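Local coordinates for protein ESSB (Geobacillus thermodenitrificans, PDB 2YNQ) that is an integral membrane component of the type VII secretion system, represented by its extracellular domain, and probably takes part in protein export, at residues M78-W81 with I82-R86; E91-E94 with L95-I99. All coordinates share one frame; numbering follows the deposited sequence. Where two conformers were deposited one is given.

Contact 1: residues M78-W81 with I82-R86; sequences MLYW and IYIGR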
loop_
_atom_site.group_PDB
_atom_site.type_symbol
_atom_site.label_atom_id
_atom_site.label_comp_id
_atom_site.label_asym_id
_atom_site.label_seq_id
_atom_site.Cartn_x
_atom_site.Cartn_y
_atom_site.Cartn_z
ATOM N N MET D 78 -13.612 11.672 -0.665
ATOM C CA MET D 78 -13.601 10.991 -1.942
ATOM C C MET D 78 -12.492 11.528 -2.821
ATOM O O MET D 78 -11.744 10.756 -3.422
ATOM C CB MET D 78 -14.962 11.131 -2.630
ATOM C CG MET D 78 -16.063 10.367 -1.885
ATOM S SD MET D 78 -17.668 10.501 -2.699
ATOM C CE MET D 78 -18.730 9.761 -1.463
ATOM N N LEU D 79 -12.354 12.852 -2.867
ATOM C CA LEU D 79 -11.309 13.479 -3.659
ATOM C C LEU D 79 -9.932 13.096 -3.151
ATOM O O LEU D 79 -9.042 12.794 -3.949
ATOM C CB LEU D 79 -11.478 15.001 -3.693
ATOM C CG LEU D 79 -12.707 15.478 -4.480
ATOM C CD1 LEU D 79 -12.961 17.018 -4.322
ATOM C CD2 LEU D 79 -12.609 15.054 -5.952
ATOM N N TYR D 80 -9.763 13.078 -1.828
ATOM C CA TYR D 80 -8.510 12.637 -1.229
ATOM C C TYR D 80 -8.095 11.272 -1.785
ATOM O O TYR D 80 -6.985 11.119 -2.292
ATOM C CB TYR D 80 -8.632 12.546 0.283
ATOM C CG TYR D 80 -7.408 11.935 0.911
ATOM C CD1 TYR D 80 -6.341 12.733 1.295
ATOM C CD2 TYR D 80 -7.305 10.551 1.116
ATOM C CE1 TYR D 80 -5.193 12.176 1.871
ATOM C CE2 TYR D 80 -6.165 9.988 1.695
ATOM C CZ TYR D 80 -5.109 10.814 2.065
ATOM O OH TYR D 80 -3.959 10.306 2.640
ATOM N N TRP D 81 -8.989 10.287 -1.699
ATOM C CA TRP D 81 -8.635 8.933 -2.108
ATOM C C TRP D 81 -8.436 8.795 -3.606
ATOM O O TRP D 81 -7.601 8.000 -4.057
ATOM C CB TRP D 81 -9.641 7.909 -1.561
ATOM C CG TRP D 81 -9.411 7.717 -0.081
ATOM C CD1 TRP D 81 -10.202 8.156 0.944
ATOM C CD2 TRP D 81 -8.261 7.093 0.531
ATOM N NE1 TRP D 81 -9.623 7.830 2.156
ATOM C CE2 TRP D 81 -8.443 7.161 1.926
ATOM C CE3 TRP D 81 -7.107 6.471 0.028
ATOM C CZ2 TRP D 81 -7.507 6.639 2.834
ATOM C CZ3 TRP D 81 -6.177 5.951 0.927
ATOM C CH2 TRP D 81 -6.385 6.039 2.315
ATOM N N ILE D 82 -9.180 9.581 -4.380
ATOM C CA ILE D 82 -9.019 9.557 -5.812
ATOM C C ILE D 82 -7.628 10.100 -6.177
ATOM O O ILE D 82 -6.926 9.522 -7.030
ATOM C CB ILE D 82 -10.139 10.350 -6.534
ATOM C CG1 ILE D 82 -11.493 9.633 -6.385
ATOM C CG2 ILE D 82 -9.765 10.572 -8.008
ATOM C CD1 ILE D 82 -12.753 10.484 -6.766
ATOM N N TYR D 83 -7.211 11.184 -5.528
ATOM C CA TYR D 83 -5.859 11.711 -5.807
ATOM C C TYR D 83 -4.758 10.807 -5.308
ATOM O O TYR D 83 -3.701 10.685 -5.956
ATOM C CB TYR D 83 -5.627 13.090 -5.208
ATOM C CG TYR D 83 -6.559 14.163 -5.684
ATOM C CD1 TYR D 83 -6.893 14.300 -7.034
ATOM C CD2 TYR D 83 -7.077 15.081 -4.772
ATOM C CE1 TYR D 83 -7.765 15.320 -7.450
ATOM C CE2 TYR D 83 -7.923 16.093 -5.169
ATOM C CZ TYR D 83 -8.268 16.206 -6.509
ATOM O OH TYR D 83 -9.108 17.243 -6.862
ATOM N N ILE D 84 -4.962 10.210 -4.138
ATOM C CA ILE D 84 -4.024 9.194 -3.686
ATOM C C ILE D 84 -3.953 8.130 -4.770
ATOM O O ILE D 84 -2.863 7.760 -5.192
ATOM C CB ILE D 84 -4.425 8.525 -2.360
ATOM C CG1 ILE D 84 -4.229 9.480 -1.172
ATOM C CG2 ILE D 84 -3.634 7.244 -2.180
ATOM C CD1 ILE D 84 -2.733 9.810 -0.789
ATOM N N GLY D 85 -5.109 7.662 -5.250
ATOM C CA GLY D 85 -5.131 6.606 -6.277
ATOM C C GLY D 85 -4.427 7.003 -7.572
ATOM O O GLY D 85 -3.831 6.168 -8.237
ATOM N N ARG D 86 -4.494 8.285 -7.932
ATOM C CA ARG D 86 -3.902 8.754 -9.184
ATOM C C ARG D 86 -2.461 9.200 -8.974
ATOM O O ARG D 86 -1.831 9.716 -9.885
ATOM C CB ARG D 86 -4.729 9.888 -9.812
ATOM C CG ARG D 86 -6.092 9.454 -10.247
ATOM C CD ARG D 86 -6.939 10.545 -10.881
ATOM N NE ARG D 86 -8.098 9.936 -11.563
ATOM C CZ ARG D 86 -8.933 10.575 -12.378
ATOM N NH1 ARG D 86 -8.770 11.867 -12.643
ATOM N NH2 ARG D 86 -9.929 9.907 -12.948
#

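Contact 2: residues E91-E94 with L95-I99; sequences EALE and LARTI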
loop_
_atom_site.group_PDB
_atom_site.type_symbol
_atom_site.label_atom_id
_atom_site.label_comp_id
_atom_site.label_asym_id
_atom_site.label_seq_id
_atom_site.Cartn_x
_atom_site.Cartn_y
_atom_site.Cartn_z
ATOM N N GLU D 91 -1.687 16.946 -4.252
ATOM C CA GLU D 91 -3.085 17.305 -4.228
ATOM C C GLU D 91 -3.782 16.650 -3.024
ATOM O O GLU D 91 -4.530 17.302 -2.302
ATOM C CB GLU D 91 -3.699 16.874 -5.559
ATOM C CG GLU D 91 -4.823 17.707 -6.061
ATOM C CD GLU D 91 -4.495 19.192 -6.185
ATOM O OE1 GLU D 91 -3.902 19.610 -7.201
ATOM O OE2 GLU D 91 -4.902 19.947 -5.283
ATOM N N ALA D 92 -3.490 15.378 -2.770
ATOM C CA ALA D 92 -4.068 14.674 -1.621
ATOM C C ALA D 92 -3.573 15.269 -0.292
ATOM O O ALA D 92 -4.349 15.410 0.675
ATOM C CB ALA D 92 -3.760 13.195 -1.702
ATOM N N LEU D 93 -2.297 15.644 -0.256
ATOM C CA LEU D 93 -1.733 16.286 0.925
ATOM C C LEU D 93 -2.445 17.588 1.272
ATOM O O LEU D 93 -2.782 17.815 2.430
ATOM C CB LEU D 93 -0.229 16.508 0.784
ATOM C CG LEU D 93 0.515 17.254 1.905
ATOM C CD1 LEU D 93 0.339 16.583 3.255
ATOM C CD2 LEU D 93 1.996 17.404 1.579
ATOM N N GLU D 94 -2.700 18.442 0.293
ATOM C CA GLU D 94 -3.288 19.730 0.642
ATOM C C GLU D 94 -4.792 19.590 0.951
ATOM O O GLU D 94 -5.333 20.366 1.742
ATOM C CB GLU D 94 -2.951 20.815 -0.396
ATOM C CG GLU D 94 -2.742 22.240 0.193
ATOM C CD GLU D 94 -1.597 22.340 1.222
ATOM O OE1 GLU D 94 -0.555 21.648 1.081
ATOM O OE2 GLU D 94 -1.745 23.129 2.179
ATOM N N LEU D 95 -5.449 18.582 0.373
ATOM C CA LEU D 95 -6.822 18.235 0.767
ATOM C C LEU D 95 -6.877 17.728 2.206
ATOM O O LEU D 95 -7.728 18.156 2.992
ATOM C CB LEU D 95 -7.376 17.173 -0.159
ATOM C CG LEU D 95 -8.871 16.927 -0.318
ATOM C CD1 LEU D 95 -9.727 18.190 -0.181
ATOM C CD2 LEU D 95 -9.052 16.377 -1.700
ATOM N N ALA D 96 -5.948 16.838 2.551
ATOM C CA ALA D 96 -5.878 16.277 3.895
ATOM C C ALA D 96 -5.728 17.386 4.917
ATOM O O ALA D 96 -6.354 17.355 5.985
ATOM C CB ALA D 96 -4.712 15.297 4.004
ATOM N N ARG D 97 -4.897 18.371 4.590
ATOM C CA ARG D 97 -4.686 19.476 5.504
ATOM C C ARG D 97 -5.944 20.334 5.663
ATOM O O ARG D 97 -6.255 20.791 6.768
ATOM C CB ARG D 97 -3.528 20.330 5.035
ATOM C CG ARG D 97 -2.176 19.649 5.039
ATOM C CD ARG D 97 -1.164 20.753 4.946
ATOM N NE ARG D 97 0.144 20.351 4.453
ATOM C CZ ARG D 97 1.089 19.792 5.200
ATOM N NH1 ARG D 97 0.853 19.527 6.487
ATOM N NH2 ARG D 97 2.260 19.485 4.651
ATOM N N THR D 98 -6.669 20.540 4.568
ATOM C CA THR D 98 -7.906 21.303 4.607
ATOM C C THR D 98 -8.916 20.578 5.494
ATOM O O THR D 98 -9.613 21.206 6.286
ATOM C CB THR D 98 -8.490 21.473 3.188
ATOM O OG1 THR D 98 -7.491 22.025 2.331
ATOM C CG2 THR D 98 -9.704 22.392 3.184
ATOM N N ILE D 99 -8.979 19.256 5.341
ATOM C CA ILE D 99 -9.868 18.388 6.106
ATOM C C ILE D 99 -9.453 18.352 7.568
ATOM O O ILE D 99 -10.267 18.113 8.449
ATOM C CB ILE D 99 -9.807 16.940 5.545
ATOM C CG1 ILE D 99 -10.401 16.877 4.143
ATOM C CG2 ILE D 99 -10.555 15.960 6.430
ATOM C CD1 ILE D 99 -10.054 15.573 3.416
#

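Contact 1: residues M78-W81 with I82-R86
Tyr80 sets its ring with CG anti to the backbone N (chi1 173°), while Ile84, four residues on, holds CG1 beside its own N (chi1 -72°), and together these torsions bring the isoleucine branch over the tyrosine ring. This is an i to i+4 contact within the alpha-helix 75-85, buried near the centre of the all-helical extracellular domain of EssB. The evidence for a CH-pi interaction is direct: Ile84 CG1 lies 3.8 Å from the centroid of the Tyr80 ring and 26° off its normal, displaced toward the rim where CE2 and CZ sit. Ile84 CD1 continues toward the phenol end, reaching Tyr80 OH at 3.7 Å. That hydroxyl is hydrogen-bonded to the carbonyl of Leu104 on helix 102-118, so the buried polar end of the ring is satisfied outside this turn.

Trp81 runs alongside Ile84, the two side chains pointing the same way, with CE3 of Trp81 4.1 Å from CB of Ile84. The indole also receives the edge of Tyr80, whose CE2 stands above the centre of the Trp81 ring system. Trp81 NE1 is held in turn by a hydrogen bond to Ser66 O, which helps to hold the indole's rotation.

Round the helix, Leu79 CB approaches CE2 of Tyr83 at 4.0 Å. On the backbone, Met78, Leu79, Tyr80 and Trp81 accept hydrogen bonds at their carbonyl oxygens from the backbone N-H groups of Ile82, Tyr83, Ile84 and Gly85, and Arg86 is the first residue to leave helical geometry. Beyond its bond to the Tyr83 amide, the Leu79 carbonyl oxygen also lies over one face of the Tyr83 ring, 3.1 Å from CD2.

Contact 2: residues E91-E94 with L95-I99
The guanidinium of Arg97 has Leu93 CD1 over one face, 3.6 Å above its plane and offset toward the rim, and Glu94 OE1 at its edge, near that plane. Carboxylate and guanidinium are turned 47° apart, and the separation of Glu94 OE1 from Arg97 NE, 3.7 Å, makes this a long salt bridge. It is also tentative, since Glu94 was modelled in two conformers. Arg97 has another charged partner, because its NH1 forms a salt bridge with Glu137 OE2 on helix 124-152. Extended from CG to NE, the arginine carries its head group back along the helix to Leu93, whose CD2 lies 3.7 Å from Arg97 NH2. With an alanine in place of Arg97, Glu137 would probably lose this mate and the methyl groups of Leu93 the guanidinium that lies over them.

Glu94 O is gripped twice by Thr98, through its amide N at 3.1 Å and its hydroxyl OG1 at 2.8 Å. The two donors approach from opposite faces of the carbonyl plane; the hydroxyl gets there because OG1 stands beside the backbone N (chi1 -53°), anti to the carbonyl carbon. Backbone N-H···O hydrogen bonds also run from Leu95, Ala96 and Arg97 to the carbonyls of Glu91, Ala92 and Leu93. This repeating i to i+4 pattern is that of a regular alpha-helix, here the amphipathic second arm of a helical hairpin, with Glu91, Glu94 and Thr98 exposed and Ala92, Leu93 and Ala96 buried.

Contact 1 and contact 2 lie on consecutive helices, 75-85 and 89-99, which run antiparallel as a helical hairpin, their contact centres about 10 Å apart. The interface is direct. Leu95 CD2 meets Leu79 CB at 3.4 Å and Tyr80 N at the same distance, while Tyr80 CD1 comes within 3.4 Å of Ala92 O. Tyr83 CE2 packs on Glu91 CG at 3.6 Å. Helix 102-118 touches both arms, meeting Tyr80 and Trp81 of contact 1 and Leu93 and Ala96 of contact 2. In contact 1 the Trp81 side chain is about 7 Å from a bound sodium ion, and its hydrogen-bond partner Ser66 falls in sequence between Val65 and Asn67 of a sodium site.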